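Local coordinates for PKS_KS domain-containing protein (Photorhabdus luminescens subsp. laumondii, PDB 6SMO) that probably catalyses the condensing step of 3-oxoacyl-[acyl-carrier-protein] synthesis as a ketosynthase of the thiolase-like superfamily, here holding a pentaketo-dodecanal chain in its pocket, at residues B[248-253]-B[360-365]; B[330-335]-B[423-428]; B[88-93]-B[136-141]; B[61-66]-B[222-227]. One frame throughout, in Å; residues are numbered along the deposited sequence.

Contact 1 of 4, residues B[248-253]-B[360-365]; sequences TCPFSL and INSLKS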
# COMPACT_ATOMS: atom_id res chain seq x y z
N THR B 248 -23.55 -1.45 -9.92
CA THR B 248 -22.22 -1.28 -10.57
C THR B 248 -22.42 -1.24 -12.09
O THR B 248 -22.70 -2.31 -12.68
CB THR B 248 -21.21 -2.34 -10.10
OG1 THR B 248 -20.01 -2.18 -10.87
CG2 THR B 248 -21.69 -3.77 -10.23
N CYS B 249 -22.30 -0.05 -12.69
CA CYS B 249 -22.50 0.21 -14.14
C CYS B 249 -21.43 1.17 -14.65
O CYS B 249 -21.68 2.37 -14.77
CB CYS B 249 -23.90 0.77 -14.40
SG CYS B 249 -24.35 2.14 -13.31
N PRO B 250 -20.20 0.68 -14.93
CA PRO B 250 -19.11 1.54 -15.40
C PRO B 250 -19.40 2.23 -16.74
O PRO B 250 -19.90 1.59 -17.64
CB PRO B 250 -17.93 0.56 -15.58
CG PRO B 250 -18.27 -0.61 -14.69
CD PRO B 250 -19.78 -0.72 -14.76
N PHE B 251 -19.09 3.54 -16.82
CA PHE B 251 -19.18 4.41 -18.02
C PHE B 251 -20.64 4.74 -18.35
O PHE B 251 -20.88 5.40 -19.38
CB PHE B 251 -18.47 3.77 -19.22
CG PHE B 251 -17.06 3.31 -18.94
CD1 PHE B 251 -16.05 4.23 -18.73
CD2 PHE B 251 -16.75 1.96 -18.87
CE1 PHE B 251 -14.75 3.82 -18.47
CE2 PHE B 251 -15.45 1.54 -18.61
CZ PHE B 251 -14.46 2.47 -18.41
N SER B 252 -21.59 4.33 -17.50
CA SER B 252 -23.04 4.64 -17.63
C SER B 252 -23.34 5.97 -16.94
O SER B 252 -22.62 6.33 -15.99
CB SER B 252 -23.89 3.53 -17.05
OG SER B 252 -23.67 2.31 -17.75
N LEU B 253 -24.38 6.68 -17.42
CA LEU B 253 -24.80 8.01 -16.92
C LEU B 253 -25.43 7.89 -15.52
O LEU B 253 -25.47 8.90 -14.81
CB LEU B 253 -25.77 8.63 -17.93
CG LEU B 253 -26.22 10.07 -17.66
CD1 LEU B 253 -25.03 10.99 -17.41
CD2 LEU B 253 -27.05 10.59 -18.82
N ILE B 360 -12.60 -1.06 -24.78
CA ILE B 360 -12.23 -0.79 -23.35
C ILE B 360 -13.32 -1.42 -22.47
O ILE B 360 -14.50 -1.20 -22.76
CB ILE B 360 -12.10 0.73 -23.10
CG1 ILE B 360 -11.16 1.40 -24.10
CG2 ILE B 360 -11.68 1.00 -21.66
CD1 ILE B 360 -11.43 2.87 -24.31
N ASN B 361 -12.94 -2.17 -21.43
CA ASN B 361 -13.92 -2.84 -20.52
C ASN B 361 -13.51 -2.67 -19.06
O ASN B 361 -12.35 -2.30 -18.79
CB ASN B 361 -14.11 -4.32 -20.87
CG ASN B 361 -12.83 -5.13 -20.85
OD1 ASN B 361 -11.77 -4.63 -20.48
ND2 ASN B 361 -12.93 -6.39 -21.24
N SER B 362 -14.46 -2.94 -18.16
CA SER B 362 -14.29 -3.00 -16.68
C SER B 362 -14.93 -4.29 -16.16
O SER B 362 -16.12 -4.51 -16.44
CB SER B 362 -14.89 -1.79 -16.03
OG SER B 362 -14.79 -1.87 -14.61
N LEU B 363 -14.16 -5.11 -15.43
CA LEU B 363 -14.64 -6.39 -14.84
C LEU B 363 -15.49 -6.10 -13.61
O LEU B 363 -16.28 -6.98 -13.22
CB LEU B 363 -13.43 -7.27 -14.48
CG LEU B 363 -13.75 -8.75 -14.27
CD1 LEU B 363 -13.96 -9.45 -15.60
CD2 LEU B 363 -12.64 -9.43 -13.48
N LYS B 364 -15.35 -4.90 -13.02
CA LYS B 364 -16.04 -4.48 -11.77
C LYS B 364 -17.56 -4.37 -11.99
O LYS B 364 -18.28 -4.24 -10.99
CB LYS B 364 -15.47 -3.15 -11.26
CG LYS B 364 -14.03 -3.20 -10.79
CD LYS B 364 -13.54 -1.89 -10.22
CE LYS B 364 -12.10 -1.92 -9.75
NZ LYS B 364 -11.14 -2.03 -10.88
N SER B 365 -18.02 -4.40 -13.25
CA SER B 365 -19.47 -4.44 -13.62
C SER B 365 -20.09 -5.78 -13.21
O SER B 365 -21.30 -5.80 -12.94
CB SER B 365 -19.66 -4.17 -15.09
OG SER B 365 -19.00 -5.13 -15.88

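Contact 2 of 4, residues B[330-335]-B[423-428]; sequences SAHGSS and KLSSGF. With LKZ (3,5,7,9,11-pentakis(oxidanylidene)dodecanal), chain H.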
# COMPACT_ATOMS: atom_id res chain seq x y z
N SER B 330 -7.90 -2.96 -20.55
CA SER B 330 -8.62 -3.45 -19.34
C SER B 330 -8.62 -2.33 -18.29
O SER B 330 -7.74 -2.34 -17.40
CB SER B 330 -7.99 -4.71 -18.80
OG SER B 330 -8.63 -5.11 -17.59
N ALA B 331 -9.57 -1.40 -18.38
CA ALA B 331 -9.64 -0.18 -17.54
C ALA B 331 -10.02 -0.56 -16.10
O ALA B 331 -10.62 -1.64 -15.91
CB ALA B 331 -10.62 0.81 -18.12
N HIS B 332 -9.72 0.35 -15.17
CA HIS B 332 -10.02 0.20 -13.73
C HIS B 332 -11.54 0.13 -13.55
O HIS B 332 -11.98 -0.80 -12.87
CB HIS B 332 -9.39 1.38 -12.99
CG HIS B 332 -9.57 1.37 -11.52
ND1 HIS B 332 -8.78 0.64 -10.69
CD2 HIS B 332 -10.43 2.04 -10.73
CE1 HIS B 332 -9.16 0.82 -9.45
NE2 HIS B 332 -10.17 1.68 -9.45
N GLY B 333 -12.27 1.06 -14.16
CA GLY B 333 -13.75 1.07 -14.21
C GLY B 333 -14.47 0.84 -12.89
O GLY B 333 -15.24 -0.11 -12.84
N SER B 334 -14.22 1.65 -11.85
CA SER B 334 -14.89 1.45 -10.53
C SER B 334 -16.40 1.74 -10.56
O SER B 334 -17.10 1.27 -9.65
CB SER B 334 -14.19 2.20 -9.43
OG SER B 334 -14.04 3.56 -9.76
N SER B 335 -16.87 2.55 -11.51
CA SER B 335 -18.29 2.96 -11.65
C SER B 335 -18.61 4.10 -10.68
O SER B 335 -19.77 4.20 -10.25
CB SER B 335 -19.24 1.79 -11.48
OG SER B 335 -20.57 2.16 -11.80
N LYS B 423 -3.57 -2.18 -19.07
CA LYS B 423 -4.28 -2.50 -17.81
C LYS B 423 -4.12 -1.33 -16.84
O LYS B 423 -3.02 -1.20 -16.26
CB LYS B 423 -3.74 -3.81 -17.22
CG LYS B 423 -4.22 -4.16 -15.82
CD LYS B 423 -5.69 -4.51 -15.75
CE LYS B 423 -6.27 -4.37 -14.36
NZ LYS B 423 -6.58 -2.96 -14.03
N LEU B 424 -5.16 -0.51 -16.69
CA LEU B 424 -5.16 0.73 -15.87
C LEU B 424 -5.69 0.41 -14.47
O LEU B 424 -6.73 -0.28 -14.38
CB LEU B 424 -6.03 1.79 -16.57
CG LEU B 424 -5.40 2.51 -17.76
CD1 LEU B 424 -4.70 1.55 -18.70
CD2 LEU B 424 -6.45 3.31 -18.51
N SER B 425 -5.00 0.88 -13.43
CA SER B 425 -5.41 0.77 -12.01
C SER B 425 -5.24 2.12 -11.31
O SER B 425 -4.31 2.87 -11.67
CB SER B 425 -4.64 -0.32 -11.29
OG SER B 425 -5.06 -1.60 -11.74
N SER B 426 -6.12 2.41 -10.34
CA SER B 426 -6.15 3.66 -9.54
C SER B 426 -6.55 3.33 -8.10
O SER B 426 -7.35 2.40 -7.90
CB SER B 426 -7.10 4.66 -10.15
OG SER B 426 -6.61 5.13 -11.40
N GLY B 427 -5.99 4.07 -7.15
CA GLY B 427 -6.31 3.90 -5.72
C GLY B 427 -6.18 5.22 -4.98
O GLY B 427 -5.93 6.23 -5.64
N PHE B 428 -6.28 5.18 -3.65
CA PHE B 428 -6.14 6.37 -2.78
C PHE B 428 -4.68 6.81 -2.71
O PHE B 428 -3.81 5.97 -2.97
CB PHE B 428 -6.78 6.14 -1.41
CG PHE B 428 -8.28 6.12 -1.43
CD1 PHE B 428 -8.98 6.53 -2.55
CD2 PHE B 428 -9.00 5.70 -0.32
CE1 PHE B 428 -10.36 6.51 -2.56
CE2 PHE B 428 -10.38 5.68 -0.34
CZ PHE B 428 -11.06 6.09 -1.46
C4 LKZ H . -10.89 1.55 4.98
C5 LKZ H . -9.44 1.77 4.65
C6 LKZ H . -8.81 0.84 3.60
C7 LKZ H . -8.53 1.65 2.35
C8 LKZ H . -7.81 0.99 1.16
C10 LKZ H . -9.29 2.67 -3.56
C22 LKZ H . -10.96 0.74 6.26
C11 LKZ H . -9.62 1.23 -3.84
O19 LKZ H . -10.77 0.84 -4.01
C3 LKZ H . -8.33 2.59 -2.39
O23 LKZ H . -7.24 3.13 -2.44
C2 LKZ H . -8.74 1.70 -1.21
C9 LKZ H . -7.85 1.99 0.01
O20 LKZ H . -7.24 3.04 0.10
O21 LKZ H . -8.91 2.80 2.28
O22 LKZ H . -8.80 2.63 5.22
O24 LKZ H . -11.10 1.26 7.35
C23 LKZ H . -10.85 -0.76 6.09
O HOH W 1 -8.29 -2.57 -11.34

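Contact 3 of 4, residues B[88-93]-B[136-141]; sequences FVLKSE and GMEECL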
# COMPACT_ATOMS: atom_id res chain seq x y z
N PHE B 88 -27.24 -10.43 12.61
CA PHE B 88 -25.81 -10.36 12.20
C PHE B 88 -24.91 -10.65 13.40
O PHE B 88 -25.12 -10.04 14.47
CB PHE B 88 -25.50 -8.99 11.58
CG PHE B 88 -24.07 -8.82 11.14
CD1 PHE B 88 -23.60 -9.43 9.99
CD2 PHE B 88 -23.18 -8.04 11.88
CE1 PHE B 88 -22.28 -9.26 9.58
CE2 PHE B 88 -21.87 -7.88 11.47
CZ PHE B 88 -21.42 -8.49 10.32
N VAL B 89 -23.93 -11.54 13.23
CA VAL B 89 -22.92 -11.93 14.26
C VAL B 89 -21.52 -11.82 13.63
O VAL B 89 -21.34 -12.34 12.51
CB VAL B 89 -23.18 -13.34 14.82
CG1 VAL B 89 -22.23 -13.69 15.95
CG2 VAL B 89 -24.63 -13.52 15.26
N LEU B 90 -20.58 -11.18 14.34
CA LEU B 90 -19.18 -10.96 13.87
C LEU B 90 -18.41 -12.28 13.93
O LEU B 90 -18.51 -12.98 14.95
CB LEU B 90 -18.52 -9.89 14.76
CG LEU B 90 -18.92 -8.45 14.46
CD1 LEU B 90 -18.69 -7.56 15.66
CD2 LEU B 90 -18.18 -7.93 13.24
N LYS B 91 -17.65 -12.58 12.87
CA LYS B 91 -16.84 -13.82 12.72
C LYS B 91 -15.46 -13.46 12.16
O LYS B 91 -15.40 -12.68 11.19
CB LYS B 91 -17.56 -14.81 11.80
CG LYS B 91 -18.83 -15.43 12.37
CD LYS B 91 -19.61 -16.25 11.37
CE LYS B 91 -20.41 -15.41 10.40
NZ LYS B 91 -21.07 -16.23 9.36
N SER B 92 -14.40 -14.02 12.76
CA SER B 92 -13.00 -13.93 12.27
C SER B 92 -12.70 -15.15 11.40
O SER B 92 -12.05 -16.10 11.89
CB SER B 92 -12.03 -13.82 13.43
OG SER B 92 -12.18 -14.91 14.32
N GLU B 93 -13.16 -15.12 10.14
CA GLU B 93 -13.11 -16.26 9.18
C GLU B 93 -11.73 -16.36 8.53
O GLU B 93 -11.45 -17.41 7.92
CB GLU B 93 -14.20 -16.10 8.11
CG GLU B 93 -15.61 -16.16 8.66
CD GLU B 93 -16.71 -16.11 7.61
OE1 GLU B 93 -16.58 -16.80 6.58
OE2 GLU B 93 -17.69 -15.37 7.82
N GLY B 136 -10.57 -9.38 10.96
CA GLY B 136 -10.00 -10.01 12.17
C GLY B 136 -9.60 -8.99 13.22
O GLY B 136 -9.79 -9.27 14.42
N MET B 137 -9.06 -7.84 12.78
CA MET B 137 -8.63 -6.72 13.67
C MET B 137 -9.86 -6.06 14.29
O MET B 137 -9.82 -5.76 15.50
CB MET B 137 -7.83 -5.67 12.89
CG MET B 137 -6.45 -6.16 12.46
SD MET B 137 -5.39 -4.83 11.83
CE MET B 137 -5.88 -4.80 10.11
N GLU B 138 -10.91 -5.83 13.49
CA GLU B 138 -12.20 -5.21 13.92
C GLU B 138 -12.89 -6.13 14.94
O GLU B 138 -13.32 -5.63 15.99
CB GLU B 138 -13.10 -4.96 12.71
CG GLU B 138 -14.43 -4.30 13.05
CD GLU B 138 -15.52 -4.48 12.01
OE1 GLU B 138 -16.33 -3.56 11.84
OE2 GLU B 138 -15.55 -5.56 11.37
N GLU B 139 -12.99 -7.43 14.61
CA GLU B 139 -13.65 -8.47 15.45
C GLU B 139 -12.92 -8.58 16.80
O GLU B 139 -13.61 -8.71 17.82
CB GLU B 139 -13.67 -9.81 14.70
CG GLU B 139 -14.44 -10.90 15.42
CD GLU B 139 -13.67 -11.64 16.50
OE1 GLU B 139 -12.44 -11.76 16.38
OE2 GLU B 139 -14.32 -12.10 17.47
N CYS B 140 -11.59 -8.53 16.78
CA CYS B 140 -10.71 -8.57 17.98
C CYS B 140 -11.00 -7.37 18.89
O CYS B 140 -11.15 -7.58 20.11
CB CYS B 140 -9.24 -8.58 17.59
SG CYS B 140 -8.10 -8.42 19.00
N LEU B 141 -11.08 -6.17 18.31
CA LEU B 141 -11.28 -4.87 19.02
C LEU B 141 -12.62 -4.86 19.76
O LEU B 141 -12.65 -4.39 20.91
CB LEU B 141 -11.19 -3.73 18.00
CG LEU B 141 -11.57 -2.33 18.50
CD1 LEU B 141 -10.67 -1.88 19.64
CD2 LEU B 141 -11.53 -1.33 17.36

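Contact 4 of 4, residues B[61-66]-B[222-227]; sequences YEWGRE and LCPLSI. With LKZ (3,5,7,9,11-pentakis(oxidanylidene)dodecanal), chain H.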
# COMPACT_ATOMS: atom_id res chain seq x y z
N TYR B 61 -27.42 -7.89 -0.16
CA TYR B 61 -27.15 -8.18 1.28
C TYR B 61 -28.05 -7.30 2.15
O TYR B 61 -28.38 -6.17 1.73
CB TYR B 61 -25.66 -8.03 1.58
CG TYR B 61 -25.17 -6.62 1.84
CD1 TYR B 61 -25.13 -5.67 0.83
CD2 TYR B 61 -24.70 -6.26 3.09
CE1 TYR B 61 -24.66 -4.39 1.07
CE2 TYR B 61 -24.22 -4.98 3.34
CZ TYR B 61 -24.21 -4.04 2.33
OH TYR B 61 -23.75 -2.78 2.57
N GLU B 62 -28.43 -7.82 3.32
CA GLU B 62 -29.50 -7.26 4.20
C GLU B 62 -28.90 -6.64 5.46
O GLU B 62 -29.48 -5.64 5.95
CB GLU B 62 -30.53 -8.35 4.54
CG GLU B 62 -29.96 -9.56 5.27
CD GLU B 62 -29.38 -10.64 4.37
OE1 GLU B 62 -30.12 -11.15 3.50
OE2 GLU B 62 -28.19 -10.97 4.54
N TRP B 63 -27.79 -7.18 5.97
CA TRP B 63 -27.20 -6.81 7.29
C TRP B 63 -26.64 -5.38 7.27
O TRP B 63 -26.52 -4.79 8.36
CB TRP B 63 -26.15 -7.84 7.75
CG TRP B 63 -24.93 -7.94 6.89
CD1 TRP B 63 -24.70 -8.83 5.88
CD2 TRP B 63 -23.73 -7.15 6.99
NE1 TRP B 63 -23.46 -8.64 5.33
CE2 TRP B 63 -22.84 -7.62 6.00
CE3 TRP B 63 -23.32 -6.10 7.82
CZ2 TRP B 63 -21.57 -7.06 5.81
CZ3 TRP B 63 -22.07 -5.55 7.63
CH2 TRP B 63 -21.21 -6.03 6.64
N GLY B 64 -26.32 -4.84 6.09
CA GLY B 64 -25.83 -3.46 5.92
C GLY B 64 -26.90 -2.43 6.26
O GLY B 64 -26.60 -1.51 7.04
N ARG B 65 -28.11 -2.60 5.71
CA ARG B 65 -29.24 -1.63 5.82
C ARG B 65 -29.91 -1.77 7.19
O ARG B 65 -30.22 -0.73 7.80
CB ARG B 65 -30.25 -1.87 4.69
CG ARG B 65 -31.27 -0.76 4.51
CD ARG B 65 -32.43 -1.18 3.63
NE ARG B 65 -33.46 -0.15 3.52
CZ ARG B 65 -33.51 0.79 2.58
NH1 ARG B 65 -34.49 1.67 2.58
NH2 ARG B 65 -32.58 0.87 1.64
N GLU B 66 -30.13 -3.00 7.66
CA GLU B 66 -30.96 -3.31 8.86
C GLU B 66 -30.18 -2.99 10.14
O GLU B 66 -30.70 -2.20 10.96
CB GLU B 66 -31.41 -4.77 8.84
CG GLU B 66 -32.41 -5.08 7.74
CD GLU B 66 -33.01 -6.48 7.79
OE1 GLU B 66 -34.18 -6.63 7.38
OE2 GLU B 66 -32.31 -7.41 8.24
N LEU B 222 -15.38 -7.15 3.19
CA LEU B 222 -16.83 -7.18 3.44
C LEU B 222 -17.09 -7.33 4.93
O LEU B 222 -17.67 -8.31 5.33
CB LEU B 222 -17.42 -8.32 2.63
CG LEU B 222 -17.19 -8.19 1.13
CD1 LEU B 222 -18.07 -9.16 0.37
CD2 LEU B 222 -17.43 -6.77 0.67
N CYS B 223 -16.64 -6.35 5.69
CA CYS B 223 -16.84 -6.22 7.14
C CYS B 223 -17.43 -4.84 7.38
O CYS B 223 -17.27 -3.97 6.55
CB CYS B 223 -15.55 -6.42 7.92
SG CYS B 223 -14.16 -5.40 7.38
N PRO B 224 -18.12 -4.61 8.50
CA PRO B 224 -18.78 -3.32 8.74
C PRO B 224 -17.85 -2.10 8.71
O PRO B 224 -18.25 -1.08 8.17
CB PRO B 224 -19.37 -3.47 10.15
CG PRO B 224 -19.54 -4.96 10.33
CD PRO B 224 -18.37 -5.58 9.58
N LEU B 225 -16.64 -2.22 9.28
CA LEU B 225 -15.62 -1.14 9.35
C LEU B 225 -15.25 -0.70 7.93
O LEU B 225 -15.38 0.51 7.64
CB LEU B 225 -14.42 -1.64 10.16
CG LEU B 225 -13.03 -1.12 9.78
CD1 LEU B 225 -12.95 0.40 9.81
CD2 LEU B 225 -11.98 -1.72 10.71
N SER B 226 -14.86 -1.64 7.07
CA SER B 226 -14.42 -1.40 5.67
C SER B 226 -15.58 -0.81 4.85
O SER B 226 -15.35 0.22 4.18
CB SER B 226 -13.88 -2.65 5.04
OG SER B 226 -13.53 -2.44 3.68
N ILE B 227 -16.76 -1.43 4.89
CA ILE B 227 -17.96 -1.00 4.12
C ILE B 227 -18.44 0.36 4.66
O ILE B 227 -18.76 1.23 3.83
CB ILE B 227 -19.08 -2.07 4.16
CG1 ILE B 227 -18.61 -3.39 3.52
CG2 ILE B 227 -20.36 -1.55 3.52
CD1 ILE B 227 -19.66 -4.47 3.48
C4 LKZ H . -10.89 1.55 4.98
C5 LKZ H . -9.44 1.77 4.65
C6 LKZ H . -8.81 0.84 3.60
C7 LKZ H . -8.53 1.65 2.35
C8 LKZ H . -7.81 0.99 1.16
C10 LKZ H . -9.29 2.67 -3.56
C22 LKZ H . -10.96 0.74 6.26
C11 LKZ H . -9.62 1.23 -3.84
O19 LKZ H . -10.77 0.84 -4.01
C3 LKZ H . -8.33 2.59 -2.39
O23 LKZ H . -7.24 3.13 -2.44
C2 LKZ H . -8.74 1.70 -1.21
C9 LKZ H . -7.85 1.99 0.01
O20 LKZ H . -7.24 3.04 0.10
O21 LKZ H . -8.91 2.80 2.28
O22 LKZ H . -8.80 2.63 5.22
O24 LKZ H . -11.10 1.26 7.35
C23 LKZ H . -10.85 -0.76 6.09

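Contact 1 of 4, residues B[248-253]-B[360-365]
Thr248 and Ser365 are the closest pair of the two backbones, their CA atoms 5.2 Å apart, where a type II turn from Cys249 to Ser252 faces the bend leading from strand 360-361 into helix 364-367. The one hydrogen bond between the segments runs from Thr248 OG1 to Lys364 O at 2.7 Å. With OG1 trans to the backbone N (chi1 174°), the hydroxyl reaches the carbonyl from above its plane, 45° out of it, and CG2 of the same residue settles 3.4 Å from Ser365 O. Pro250 fills the middle. Its CD lies 3.5 Å from Ser365 CB, and its CG lies 3.7 Å from Ser362 OG, so the CG-CD side of the ring rests against both serines. Those serines are themselves tied together, Ser365 OG giving a 3.0 Å bond to Ser362 O. Ser362 OG accepts a weak capping bond from Lys364 N and pairs with Gly333 O. Phe251 comes in obliquely, CE2 4.2 Å from Ser362 CB. The Lys364 chain leads away from Thr248, its NZ held by His332 O and Glu378. This buried junction joins the loop between helix 224-233 and strand 263-271 to an outermost strand of the central sheet; helix 337-350 packs on Pro250, Phe251 and Ile360, while helix 372-388 lies against Leu363 and Lys364.

Contact 2 of 4, residues B[330-335]-B[423-428]
His332 turns one ring face to Ser426, in a ketosynthase of the thiolase fold where strand 420-427 runs beside strand 326-330 and the loop that follows it. Ser426 CB stands 4.2 Å from the ring centroid and only 4° off the normal, a CH-pi contact over the middle of the imidazole. CG trans to the backbone N (chi1 -179°) swings the ring across the neighbouring strand, while Leu424 O lies near the plane at its edge. The ring also meets that of His369 almost at right angles; His369 lines the ligand pocket, an arrangement consistent with the Cys-His-His site of ketosynthases. The backbone of this turn is held by Glu343, which accepts from both His332 N and Gly333 N.

At the start of the segments, Leu424 N bonds to Ser330 O at 3.2 Å. Lys423 folds back over this point: bends at its second and fourth torsions carry CD alongside Ser330, 3.5 Å from OG, and bring NZ round to Ser425 OG at 3.1 Å. Ser425 OG has a second partner in Asn375 OD1. A water accepts a 3.2 Å bond from Lys423 NZ and makes a weak one with His332 ND1, bridging the two side chains.

Farther along, strand 420-427 delivers Phe428 to the bound pentaketo chain. Its ring holds C3 of the ligand 3.6 Å above one face, offset toward the rim, and Phe428 N donates to ligand O23 at 2.6 Å, with an N-H...O angle of 159°.

Contact 3 of 4, residues B[88-93]-B[136-141]
Glu139 lies over the backbone of segment 88-93 and, of all the residues here, has the largest area buried by the contact. Its chain leaves the helix with CG trans to the backbone N and then bends (chi2 -83°), which lays CG 4.3 Å from Leu90 CB and equally near Lys91 C. The carboxylate reaches Ser92 with OE1 3.6 Å from CB, a van der Waals touch. The polar partner of OE1 is Arg143 NH1, a turn farther along the same helix, and this salt bridge holds the carboxylate along the helix surface.

Leu90 packs beside it. Its CD2 reaches the Glu138 carboxylate, 4.0 Å from OE2, the two side chains crossing at about a right angle. Glu138 OE1 is hydrogen-bonded to His118 NE2 of a neighbouring subunit, and that histidine also packs against Leu90. Ser92 comes closest to the helix backbone: its CA is 4.9 Å from that of Gly136, and CB lies 4.5 Å from the same glycine CA. No hydrogen bond crosses the contact.

The partly buried patch thus lays the loop that enters helix 95-111 across helix 134-144. Helix 224-233 lies alongside, with Pro224 touching Phe88 and Glu138, and the neighbouring subunit packs on Leu90, Met137, Glu138 and Leu141.

Contact 4 of 4, residues B[61-66]-B[222-227]
Trp63, at the start of the short helix 63-68, docks on the N-terminal end of pocket helix 224-233, which Cys223 precedes at the N-cap position. The far end of its six-membered ring does the touching. CZ3 meets Pro224 CG at 3.7 Å, the two side chains crossing at about a right angle, and CH2 meets Ile227 CD1 at 3.8 Å as the isoleucine comes from the opposite direction. Between them, Cys223 C lies at the indole edge, near its plane and 4.0 Å from Trp63 CH2; Leu222 O is close to CZ2.

Aromatic neighbours hold the indole from both faces. Tyr61 CD2 sits 3.5 Å above one face, offset toward the rim, and Phe88 stacks on the other. Tyr61 then slides past Ile227 so that its OH rests 3.7 Å from CG2. With CG1 trans to its own carbonyl carbon (chi1 -62°), Ile227 splits its branches: CD1 goes to the tryptophan and CG2 to the tyrosine. The side-chain packing is largely apolar, and no hydrogen bond joins the segments.

Helix 224-233 lies between this packing and the ligand: its first turn also presents Leu225 and Ser226 to the bound pentaketo chain, and Pro224 and Leu225 touch a neighbouring subunit. At the ligand, Ser226 CB lies 3.7 Å from the terminal methyl carbon C23.

Contacts 1 and 2 form one buried block at the edge of the central sheet, their centres 10 Å apart, joined by polar bonds from segment 360-365 to backbone carbonyls of segment 330-335. Hydroxyls, backbone carbonyls and a lysine dominate there. Contacts 3 and 4, centres 13 Å apart, lie farther from the chain centre and beside a neighbouring subunit; they meet where Glu138 touches Pro224 at the start of helix 224-233 and where the Phe88 and Trp63 rings stack. Contact 4 is buried, mainly aromatic and aliphatic packing, whereas the more exposed contact 3 sets glutamate side chains against a loop in van der Waals contact. Contacts 2 and 4 grip different parts of the same ligand.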